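Local coordinates for protein Orf11 (Staphylococcus phage P68, PDB 6O43) that is a potential bacteriophage lysin that probably helps to break down the staphylococcal cell wall, at residues L51-E56 / D92-A97. Sequence-based numbering, arbitrary orientation.
Sequences LKAVKE and DAKFIA
V54 carries this contact, fitting against the two alanines A93 and A97 one turn apart on the facing helix. Its CG1 lies beside the backbone N and anti to the carbonyl carbon (chi1 -54°). This rotation sends the methyl into the interface, where it meets three atoms. A93 CB is 4.1 Å from V54 CG1, and A97 CB lies at the same 4.1 Å from that methyl. The carbonyl oxygen A93 O is 3.9 Å from V54 CG1. That oxygen already accepts the helical bond from A97 N (2.8 Å), so the methyl packs over a satisfied backbone carbonyl. A97 CB also presses on the root of the valine, 4.0 Å from both V54 CA and V54 CB. The two helices, 44-57 and 89-104, belong to a strand-free chain, about half helix and the rest loops and turns. They run roughly parallel; the segment axes cross at -27° and come within 9.0 Å. The small alanine methyls suit this spacing, and V54 and A97 have their CA atoms 5.4 Å apart. On either side of segment 51-56 in the same helix, V50 touches A93 and I57 touches A97. V54 also leans on F64 of helix 61-71. At the edge of the contact, K94 runs alongside A53. With chi1 at -62° and the rest of the chain extended, the lysine lays CE 4.1 Å from A53 CB. NZ continues beyond the methyl, so the aliphatic part does the touching. D92 OD1 accepts a hydrogen bond from the backbone N of R86, which, like Y89, lines the pocket of the bound triiodo compound.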
loop_
_atom_site.group_PDB
_atom_site.type_symbol
_atom_site.label_atom_id
_atom_site.label_comp_id
_atom_site.label_asym_id
_atom_site.label_seq_id
_atom_site.Cartn_x
_atom_site.Cartn_y
_atom_site.Cartn_z
ATOM N N LEU A 51 15.775 1.856 2.670
ATOM C CA LEU A 51 14.823 2.922 2.967
ATOM C C LEU A 51 15.273 4.252 2.372
ATOM O O LEU A 51 14.469 4.985 1.788
ATOM C CB LEU A 51 14.627 3.037 4.478
ATOM C CG LEU A 51 14.012 1.781 5.096
ATOM C CD1 LEU A 51 13.809 1.948 6.595
ATOM C CD2 LEU A 51 12.697 1.450 4.396
ATOM N N LYS A 52 16.557 4.587 2.521
ATOM C CA LYS A 52 17.071 5.804 1.897
ATOM C C LYS A 52 16.854 5.785 0.387
ATOM O O LYS A 52 16.519 6.812 -0.213
ATOM C CB LYS A 52 18.558 5.971 2.218
ATOM C CG LYS A 52 18.868 6.324 3.663
ATOM C CD LYS A 52 20.364 6.544 3.847
ATOM C CE LYS A 52 20.912 7.471 2.769
ATOM N NZ LYS A 52 22.345 7.827 2.999
ATOM N N ALA A 53 17.045 4.626 -0.243
ATOM C CA ALA A 53 16.958 4.549 -1.697
ATOM C C ALA A 53 15.530 4.781 -2.185
ATOM O O ALA A 53 15.309 5.546 -3.130
ATOM C CB ALA A 53 17.488 3.200 -2.183
ATOM N N VAL A 54 14.546 4.141 -1.553
ATOM C CA VAL A 54 13.167 4.355 -1.987
ATOM C C VAL A 54 12.741 5.789 -1.697
ATOM O O VAL A 54 12.000 6.403 -2.473
ATOM C CB VAL A 54 12.215 3.329 -1.337
ATOM C CG1 VAL A 54 12.693 1.906 -1.596
ATOM C CG2 VAL A 54 12.063 3.587 0.152
ATOM N N LYS A 55 13.221 6.353 -0.585
ATOM C CA LYS A 55 12.913 7.743 -0.267
ATOM C C LYS A 55 13.390 8.680 -1.368
ATOM O O LYS A 55 12.661 9.590 -1.778
ATOM C CB LYS A 55 13.544 8.129 1.070
ATOM C CG LYS A 55 13.256 9.558 1.497
ATOM C CD LYS A 55 13.942 9.902 2.815
ATOM C CE LYS A 55 13.343 11.160 3.427
ATOM N NZ LYS A 55 11.864 11.001 3.596
ATOM N N GLU A 56 14.619 8.478 -1.850
ATOM C CA GLU A 56 15.148 9.324 -2.915
ATOM C C GLU A 56 14.292 9.249 -4.171
ATOM O O GLU A 56 14.216 10.222 -4.929
ATOM C CB GLU A 56 16.588 8.921 -3.234
ATOM C CG GLU A 56 17.634 9.796 -2.582
ATOM C CD GLU A 56 17.790 11.123 -3.293
ATOM O OE1 GLU A 56 17.458 11.194 -4.496
ATOM O OE2 GLU A 56 18.237 12.094 -2.650
ATOM N N ASP A 92 15.988 -4.303 -6.701
ATOM C CA ASP A 92 14.561 -4.585 -6.592
ATOM C C ASP A 92 13.827 -3.461 -5.869
ATOM O O ASP A 92 12.724 -3.074 -6.273
ATOM C CB ASP A 92 14.339 -5.919 -5.877
ATOM C CG ASP A 92 12.921 -6.432 -6.034
ATOM O OD1 ASP A 92 12.606 -6.984 -7.110
ATOM O OD2 ASP A 92 12.113 -6.277 -5.096
ATOM N N ALA A 93 14.419 -2.930 -4.796
ATOM C CA ALA A 93 13.778 -1.835 -4.074
ATOM C C ALA A 93 13.598 -0.617 -4.970
ATOM O O ALA A 93 12.529 0.005 -4.976
ATOM C CB ALA A 93 14.584 -1.469 -2.828
ATOM N N LYS A 94 14.631 -0.265 -5.742
ATOM C CA LYS A 94 14.530 0.887 -6.633
ATOM C C LYS A 94 13.551 0.624 -7.775
ATOM O O LYS A 94 12.812 1.526 -8.190
ATOM C CB LYS A 94 15.908 1.248 -7.188
ATOM C CG LYS A 94 16.939 1.658 -6.142
ATOM C CD LYS A 94 18.240 2.060 -6.821
ATOM C CE LYS A 94 19.322 2.416 -5.815
ATOM N NZ LYS A 94 20.612 2.713 -6.494
ATOM N N PHE A 95 13.547 -0.597 -8.308
ATOM C CA PHE A 95 12.571 -0.953 -9.335
ATOM C C PHE A 95 11.147 -0.760 -8.823
ATOM O O PHE A 95 10.308 -0.145 -9.493
ATOM C CB PHE A 95 12.805 -2.399 -9.784
ATOM C CG PHE A 95 11.754 -2.933 -10.720
ATOM C CD1 PHE A 95 11.673 -2.483 -12.028
ATOM C CD2 PHE A 95 10.861 -3.906 -10.298
ATOM C CE1 PHE A 95 10.706 -2.981 -12.898
ATOM C CE2 PHE A 95 9.895 -4.410 -11.161
ATOM C CZ PHE A 95 9.818 -3.945 -12.463
ATOM N N ILE A 96 10.863 -1.263 -7.620
ATOM C CA ILE A 96 9.509 -1.169 -7.083
ATOM C C ILE A 96 9.181 0.259 -6.674
ATOM O O ILE A 96 8.021 0.685 -6.756
ATOM C CB ILE A 96 9.331 -2.145 -5.908
ATOM C CG1 ILE A 96 9.342 -3.587 -6.418
ATOM C CG2 ILE A 96 8.042 -1.842 -5.162
ATOM C CD1 ILE A 96 8.382 -3.826 -7.588
ATOM N N ALA A 97 10.178 1.021 -6.221
ATOM C CA ALA A 97 9.933 2.415 -5.873
ATOM C C ALA A 97 9.517 3.214 -7.099
ATOM O O ALA A 97 8.539 3.969 -7.057
ATOM C CB ALA A 97 11.175 3.029 -5.224
#